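Local coordinates for protein adenylyltransferase VopS (Vibrio parahaemolyticus, PDB 3LET) that transfers AMP from ATP to a threonine of the host Rho GTPases RhoA, Rac and Cdc42, cutting them off from their effectors and blocking actin assembly, at residues 153-157 and 158-162; 187-190 and 191-195; 257-260 and 261-264. All coordinates share one frame; numbering follows the deposited sequence.

Contact 1 of 3, residues 153-157 and 158-162; sequences EGLPE and DAFNK
Glu157 and Asn161 meet through both backbone and side chain in a single short helical turn, the weakly bonded helix 157-160 that follows an extended lead-in. The two side chains run alongside each other, and Asn161 ND2 donates to Glu157 OE1 over 3.0 Å in an almost perfectly straight bond (179°), using the anti lone pair of the oxygen. Amide and carboxylate planes stand nearly perpendicular. A bend in the glutamate chain (chi2 -38°) swings the carboxylate across Phe160, where OE2 comes within 3.5 Å of the ring carbon CZ. The backbone of the turn repeats the link: Glu157 O accepts from both Phe160 N and Asn161 N, and lies over one face of the Phe160 ring, while Ala159 N donates to Pro156 O at 3.1 Å, from well above the carbonyl plane. From the segment ahead of the turn, Leu155 CD1 touches Phe160 CD2 at 3.7 Å. Helix 168-179 holds this group from outside, with Arg171 in a salt bridge to Glu157 OE2 and Trp175 edge-to-face with Phe160. The carboxylate is thus gripped at each oxygen, which should favour its charged form. Ahead of that helix, Val165 O accepts from Asn161 ND2, the same nitrogen that serves Glu157 OE1.

Contact 2 of 3, residues 187-190 and 191-195; sequences AENI and TSLLK
Thr191 N donates to Ala187 O at 3.1 Å, the first of four successive backbone bonds that tie residues 187-190 to the residues four places on. Ser192 N follows to Glu188 O, Leu193 N to Asn189 O, and Leu194 N to Ile190 O, so each of the four carbonyls has an amide partner. Two hydroxyls lie close to the same acceptors. Thr191 OG1 is placed beside its own backbone N (chi1 -59°), which turns it back along the helix to 3.2 Å from Ala187 O. Ser192 OG, similarly folded back, comes to 2.9 Å from Glu188 O. This is the regular i to i+4 pattern of an alpha-helix, here the middle of helix 184-199, whose buried side faces helices 168-179, 207-217 and 281-295. Ile190 rests on Ile176 and Leu217, while Leu194 packs against Met287 and Ile291. Toward helix 207-217, Asn189 extends its amide over Leu193, the two side chains meeting at a slant. Asn189 ND2 lies 3.6 Å from Leu193 CD1, an apolar neighbour, and finds its acceptor in Arg216 O on helix 207-217. Leu193 itself touches Arg216 and Leu217 of that helix; its CG lies 3.5 Å from Asn189 O, the same oxygen that its amide N engages.

Contact 3 of 3, residues 257-260 and 261-264; sequences PVAD and KDLG
Asp260 receives Leu263 across the contact through its carbonyl: Leu263 N gives Asp260 O a weak bond of 3.4 Å. The same oxygen has a water molecule 3.0 Å away that can donate to it, and this water accepts from Gly264 N at 2.9 Å, so that it links Asp260 O to the amide one residue beyond Leu263. The CB bonds of Asp260 and Lys261 both point away from the opposite segment, and their side chains lie against neighbouring loops: both touch Asn296, and Lys261 also touches Asn147, as does Asp262. On the side of the preceding residue, Lys261 CG comes 4.3 Å from Ala259 CB. Here the extended chain that leaves helix 238-255 passes into the first turn of helix 260-274, within the Fic domain, the change from extended to helical backbone falling between Ala259 and Asp260. The turn begins with Asp262 N donating to Ala259 O at 2.8 Å, from well above the carbonyl plane. Val258, in the extended part, reaches forward to meet Leu263, two apolar side chains crossing at about a right angle. Its chi1 of -59° puts CG1 opposite the carbonyl carbon and leaves CG2 between backbone N and carbonyl carbon, facing the leucine. That methyl, Val258 CG2, lies 4.0 Å from Leu263 CD1 and 3.9 Å from Leu263 CA, so that it meets both the base and one tip of the side chain. Nearer the backbone, Leu263 CB rests 3.8 Å from Asp260 O.

In the fold
The three contacts follow one another along the chain without touching. Contacts 1 and 2 lie on the same side of the chain's centre, their own centres 19 Å apart, and share helix 168-179 as a neighbour: contact 1 packs on it through Phe160 and contact 2 through Ile190 and Thr191. Both come near the predicted ATP site, with the side chains of Leu155 and Ile190 each about 8 Å from that of Arg286. Contact 2 also meets helix 281-295, which carries Arg286. Contact 3, whose centre is 23 Å from those of both others, belongs to the Fic domain but lies away from the annotated ATP-binding residues.

Contact 1 of 3, residues 153-157 and 158-162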
loop_
_atom_site.group_PDB
_atom_site.type_symbol
_atom_site.label_atom_id
_atom_site.label_comp_id
_atom_site.label_asym_id
_atom_site.label_seq_id
_atom_site.Cartn_x
_atom_site.Cartn_y
_atom_site.Cartn_z
ATOM N N GLU A 153 27.390 7.338 2.156
ATOM C CA GLU A 153 27.905 7.248 3.521
ATOM C C GLU A 153 27.614 5.866 4.116
ATOM O O GLU A 153 26.502 5.305 3.913
ATOM C CB GLU A 153 27.363 8.384 4.403
ATOM C CG GLU A 153 28.153 9.691 4.251
ATOM C CD GLU A 153 27.541 10.866 5.001
ATOM O OE1 GLU A 153 26.706 10.632 5.899
ATOM O OE2 GLU A 153 27.905 12.023 4.696
ATOM N N GLY A 154 28.637 5.322 4.803
ATOM C CA GLY A 154 28.593 3.986 5.393
ATOM C C GLY A 154 28.660 4.005 6.914
ATOM O O GLY A 154 28.752 5.052 7.538
ATOM N N LEU A 155 28.589 2.827 7.514
ATOM C CA LEU A 155 28.589 2.692 8.961
ATOM C C LEU A 155 29.891 2.058 9.411
ATOM O O LEU A 155 30.321 1.076 8.818
ATOM C CB LEU A 155 27.489 1.736 9.385
ATOM C CG LEU A 155 26.155 2.163 9.949
ATOM C CD1 LEU A 155 25.578 0.959 10.662
ATOM C CD2 LEU A 155 26.262 3.352 10.881
ATOM N N PRO A 156 30.491 2.576 10.491
ATOM C CA PRO A 156 31.665 1.906 11.062
ATOM C C PRO A 156 31.303 0.478 11.465
ATOM O O PRO A 156 30.213 0.308 12.031
ATOM C CB PRO A 156 31.978 2.740 12.313
ATOM C CG PRO A 156 31.248 4.039 12.123
ATOM C CD PRO A 156 30.041 3.709 11.316
ATOM N N GLU A 157 32.167 -0.500 11.179
ATOM C CA GLU A 157 31.911 -1.899 11.526
ATOM C C GLU A 157 31.494 -2.031 12.973
ATOM O O GLU A 157 30.624 -2.825 13.282
ATOM C CB GLU A 157 33.160 -2.780 11.372
ATOM C CG GLU A 157 33.447 -3.401 10.015
ATOM C CD GLU A 157 32.226 -3.869 9.245
ATOM O OE1 GLU A 157 31.743 -5.005 9.441
ATOM O OE2 GLU A 157 31.768 -3.095 8.407
ATOM N N ASP A 158 32.129 -1.270 13.864
ATOM C CA ASP A 158 31.976 -1.503 15.304
ATOM C C ASP A 158 30.604 -1.113 15.824
ATOM O O ASP A 158 30.203 -1.527 16.917
ATOM C CB ASP A 158 33.048 -0.742 16.085
ATOM C CG ASP A 158 34.351 -1.505 16.181
ATOM O OD1 ASP A 158 34.402 -2.657 15.701
ATOM O OD2 ASP A 158 35.322 -0.952 16.742
ATOM N N ALA A 159 29.901 -0.290 15.056
ATOM C CA ALA A 159 28.544 0.108 15.408
ATOM C C ALA A 159 27.575 -1.090 15.400
ATOM O O ALA A 159 26.619 -1.130 16.177
ATOM C CB ALA A 159 28.062 1.182 14.453
ATOM N N PHE A 160 27.819 -2.067 14.526
ATOM C CA PHE A 160 26.893 -3.202 14.376
ATOM C C PHE A 160 27.576 -4.571 14.384
ATOM O O PHE A 160 26.928 -5.593 14.571
ATOM C CB PHE A 160 26.089 -3.046 13.074
ATOM C CG PHE A 160 26.925 -3.195 11.830
ATOM C CD1 PHE A 160 27.030 -4.437 11.183
ATOM C CD2 PHE A 160 27.610 -2.119 11.310
ATOM C CE1 PHE A 160 27.806 -4.579 10.023
ATOM C CE2 PHE A 160 28.400 -2.248 10.153
ATOM C CZ PHE A 160 28.498 -3.481 9.514
ATOM N N ASN A 161 28.885 -4.596 14.204
ATOM C CA ASN A 161 29.597 -5.869 14.065
ATOM C C ASN A 161 30.753 -5.902 15.037
ATOM O O ASN A 161 31.922 -5.833 14.644
ATOM C CB ASN A 161 30.092 -6.028 12.634
ATOM C CG ASN A 161 30.865 -7.316 12.408
ATOM O OD1 ASN A 161 30.792 -8.265 13.204
ATOM N ND2 ASN A 161 31.634 -7.347 11.329
ATOM N N LYS A 162 30.416 -5.976 16.317
ATOM C CA LYS A 162 31.435 -5.961 17.347
ATOM C C LYS A 162 32.270 -7.226 17.221
ATOM O O LYS A 162 33.499 -7.171 17.259
ATOM C CB LYS A 162 30.802 -5.863 18.732
ATOM C CG LYS A 162 31.822 -5.777 19.858
ATOM C CD LYS A 162 31.153 -5.619 21.215
ATOM C CE LYS A 162 30.165 -6.743 21.482
ATOM N NZ LYS A 162 29.524 -6.615 22.815
#

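Contact 2 of 3, residues 187-190 and 191-195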
loop_
_atom_site.group_PDB
_atom_site.type_symbol
_atom_site.label_atom_id
_atom_site.label_comp_id
_atom_site.label_asym_id
_atom_site.label_seq_id
_atom_site.Cartn_x
_atom_site.Cartn_y
_atom_site.Cartn_z
ATOM N N ALA A 187 16.355 -12.620 16.414
ATOM C CA ALA A 187 17.585 -12.350 15.659
ATOM C C ALA A 187 17.998 -13.568 14.840
ATOM O O ALA A 187 18.485 -13.440 13.722
ATOM C CB ALA A 187 18.727 -11.947 16.620
ATOM N N GLU A 188 17.842 -14.762 15.407
ATOM C CA GLU A 188 18.127 -15.969 14.660
ATOM C C GLU A 188 17.245 -16.108 13.418
ATOM O O GLU A 188 17.690 -16.602 12.376
ATOM C CB GLU A 188 17.920 -17.212 15.547
ATOM C CG GLU A 188 18.903 -17.334 16.669
ATOM C CD GLU A 188 18.769 -18.660 17.379
ATOM O OE1 GLU A 188 17.625 -19.157 17.486
ATOM O OE2 GLU A 188 19.802 -19.207 17.817
ATOM N N ASN A 189 16.000 -15.677 13.521
ATOM C CA ASN A 189 15.075 -15.752 12.382
ATOM C C ASN A 189 15.540 -14.806 11.268
ATOM O O ASN A 189 15.541 -15.153 10.089
ATOM C CB ASN A 189 13.658 -15.362 12.825
ATOM C CG ASN A 189 12.627 -15.498 11.707
ATOM O OD1 ASN A 189 12.554 -16.522 11.034
ATOM N ND2 ASN A 189 11.799 -14.469 11.536
ATOM N N ILE A 190 15.928 -13.595 11.651
ATOM C CA ILE A 190 16.464 -12.628 10.678
ATOM C C ILE A 190 17.655 -13.249 9.931
ATOM O O ILE A 190 17.741 -13.177 8.705
ATOM C CB ILE A 190 16.904 -11.342 11.382
ATOM C CG1 ILE A 190 15.666 -10.570 11.857
ATOM C CG2 ILE A 190 17.777 -10.492 10.444
ATOM C CD1 ILE A 190 15.952 -9.456 12.894
ATOM N N THR A 191 18.585 -13.841 10.675
ATOM C CA THR A 191 19.744 -14.488 10.054
ATOM C C THR A 191 19.358 -15.651 9.122
ATOM O O THR A 191 19.852 -15.743 7.993
ATOM C CB THR A 191 20.691 -15.023 11.114
ATOM O OG1 THR A 191 21.116 -13.933 11.937
ATOM C CG2 THR A 191 21.914 -15.678 10.439
ATOM N N SER A 192 18.461 -16.530 9.573
ATOM C CA SER A 192 18.032 -17.652 8.721
ATOM C C SER A 192 17.352 -17.169 7.443
ATOM O O SER A 192 17.611 -17.712 6.367
ATOM C CB SER A 192 17.053 -18.586 9.444
ATOM O OG SER A 192 17.556 -18.972 10.712
ATOM N N LEU A 193 16.477 -16.173 7.564
ATOM C CA LEU A 193 15.742 -15.679 6.397
ATOM C C LEU A 193 16.697 -15.030 5.413
ATOM O O LEU A 193 16.547 -15.149 4.204
ATOM C CB LEU A 193 14.621 -14.696 6.789
ATOM C CG LEU A 193 13.365 -15.340 7.404
ATOM C CD1 LEU A 193 12.420 -14.279 7.982
ATOM C CD2 LEU A 193 12.629 -16.195 6.369
ATOM N N LEU A 194 17.702 -14.350 5.927
ATOM C CA LEU A 194 18.622 -13.664 5.044
ATOM C C LEU A 194 19.418 -14.705 4.228
ATOM O O LEU A 194 19.601 -14.563 3.004
ATOM C CB LEU A 194 19.576 -12.802 5.855
ATOM C CG LEU A 194 20.622 -12.051 5.037
ATOM C CD1 LEU A 194 20.008 -11.128 3.985
ATOM C CD2 LEU A 194 21.487 -11.248 6.017
ATOM N N LYS A 195 19.896 -15.742 4.896
ATOM C CA LYS A 195 20.631 -16.792 4.187
ATOM C C LYS A 195 19.743 -17.458 3.162
ATOM O O LYS A 195 20.162 -17.763 2.036
ATOM C CB LYS A 195 21.135 -17.854 5.174
ATOM C CG LYS A 195 22.213 -17.326 6.125
ATOM C CD LYS A 195 22.764 -18.487 6.961
ATOM C CE LYS A 195 23.352 -18.027 8.267
ATOM N NZ LYS A 195 24.624 -17.303 8.075
#

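Contact 3 of 3, residues 257-260 and 261-264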
loop_
_atom_site.group_PDB
_atom_site.type_symbol
_atom_site.label_atom_id
_atom_site.label_comp_id
_atom_site.label_asym_id
_atom_site.label_seq_id
_atom_site.Cartn_x
_atom_site.Cartn_y
_atom_site.Cartn_z
ATOM N N PRO A 257 15.035 0.243 -15.425
ATOM C CA PRO A 257 15.902 -0.700 -14.712
ATOM C C PRO A 257 17.081 -0.017 -14.044
ATOM O O PRO A 257 17.677 0.902 -14.605
ATOM C CB PRO A 257 16.385 -1.645 -15.815
ATOM C CG PRO A 257 15.424 -1.457 -16.941
ATOM C CD PRO A 257 15.005 -0.028 -16.870
ATOM N N VAL A 258 17.418 -0.449 -12.837
ATOM C CA VAL A 258 18.519 0.186 -12.132
ATOM C C VAL A 258 19.683 -0.783 -12.061
ATOM O O VAL A 258 19.513 -1.973 -12.303
ATOM C CB VAL A 258 18.097 0.666 -10.725
ATOM C CG1 VAL A 258 16.937 1.662 -10.838
ATOM C CG2 VAL A 258 17.711 -0.503 -9.841
ATOM N N ALA A 259 20.864 -0.266 -11.748
ATOM C CA ALA A 259 22.055 -1.093 -11.678
ATOM C C ALA A 259 21.963 -2.022 -10.484
ATOM O O ALA A 259 21.421 -1.657 -9.442
ATOM C CB ALA A 259 23.308 -0.210 -11.582
ATOM N N ASP A 260 22.512 -3.226 -10.628
ATOM C CA ASP A 260 22.519 -4.196 -9.544
ATOM C C ASP A 260 23.070 -3.607 -8.252
ATOM O O ASP A 260 22.589 -3.938 -7.169
ATOM C CB ASP A 260 23.346 -5.419 -9.934
ATOM C CG ASP A 260 22.672 -6.254 -11.004
ATOM O OD1 ASP A 260 21.451 -6.076 -11.213
ATOM O OD2 ASP A 260 23.359 -7.090 -11.631
ATOM N N LYS A 261 24.071 -2.735 -8.350
ATOM C CA LYS A 261 24.689 -2.221 -7.137
ATOM C C LYS A 261 23.784 -1.182 -6.469
ATOM O O LYS A 261 23.986 -0.826 -5.297
ATOM C CB LYS A 261 26.068 -1.608 -7.429
ATOM C CG LYS A 261 25.999 -0.305 -8.198
ATOM C CD LYS A 261 27.363 0.376 -8.298
ATOM C CE LYS A 261 27.866 0.842 -6.936
ATOM N NZ LYS A 261 29.212 1.476 -7.025
ATOM N N ASP A 262 22.795 -0.677 -7.205
ATOM C CA ASP A 262 21.852 0.298 -6.635
ATOM C C ASP A 262 20.459 -0.274 -6.306
ATOM O O ASP A 262 19.624 0.424 -5.726
ATOM C CB ASP A 262 21.639 1.483 -7.595
ATOM C CG ASP A 262 22.906 2.327 -7.799
ATOM O OD1 ASP A 262 23.784 2.342 -6.907
ATOM O OD2 ASP A 262 23.008 2.986 -8.856
ATOM N N LEU A 263 20.200 -1.512 -6.686
ATOM C CA LEU A 263 18.861 -2.079 -6.488
ATOM C C LEU A 263 18.484 -2.086 -5.004
ATOM O O LEU A 263 17.345 -1.782 -4.656
ATOM C CB LEU A 263 18.782 -3.491 -7.065
ATOM C CG LEU A 263 17.464 -4.218 -6.829
ATOM C CD1 LEU A 263 16.328 -3.449 -7.501
ATOM C CD2 LEU A 263 17.538 -5.652 -7.322
ATOM N N GLY A 264 19.415 -2.448 -4.122
ATOM C CA GLY A 264 19.076 -2.501 -2.711
ATOM C C GLY A 264 18.551 -1.161 -2.211
ATOM O O GLY A 264 17.613 -1.083 -1.423
HETATM O O HOH W 1 22.144 -3.544 -4.216
#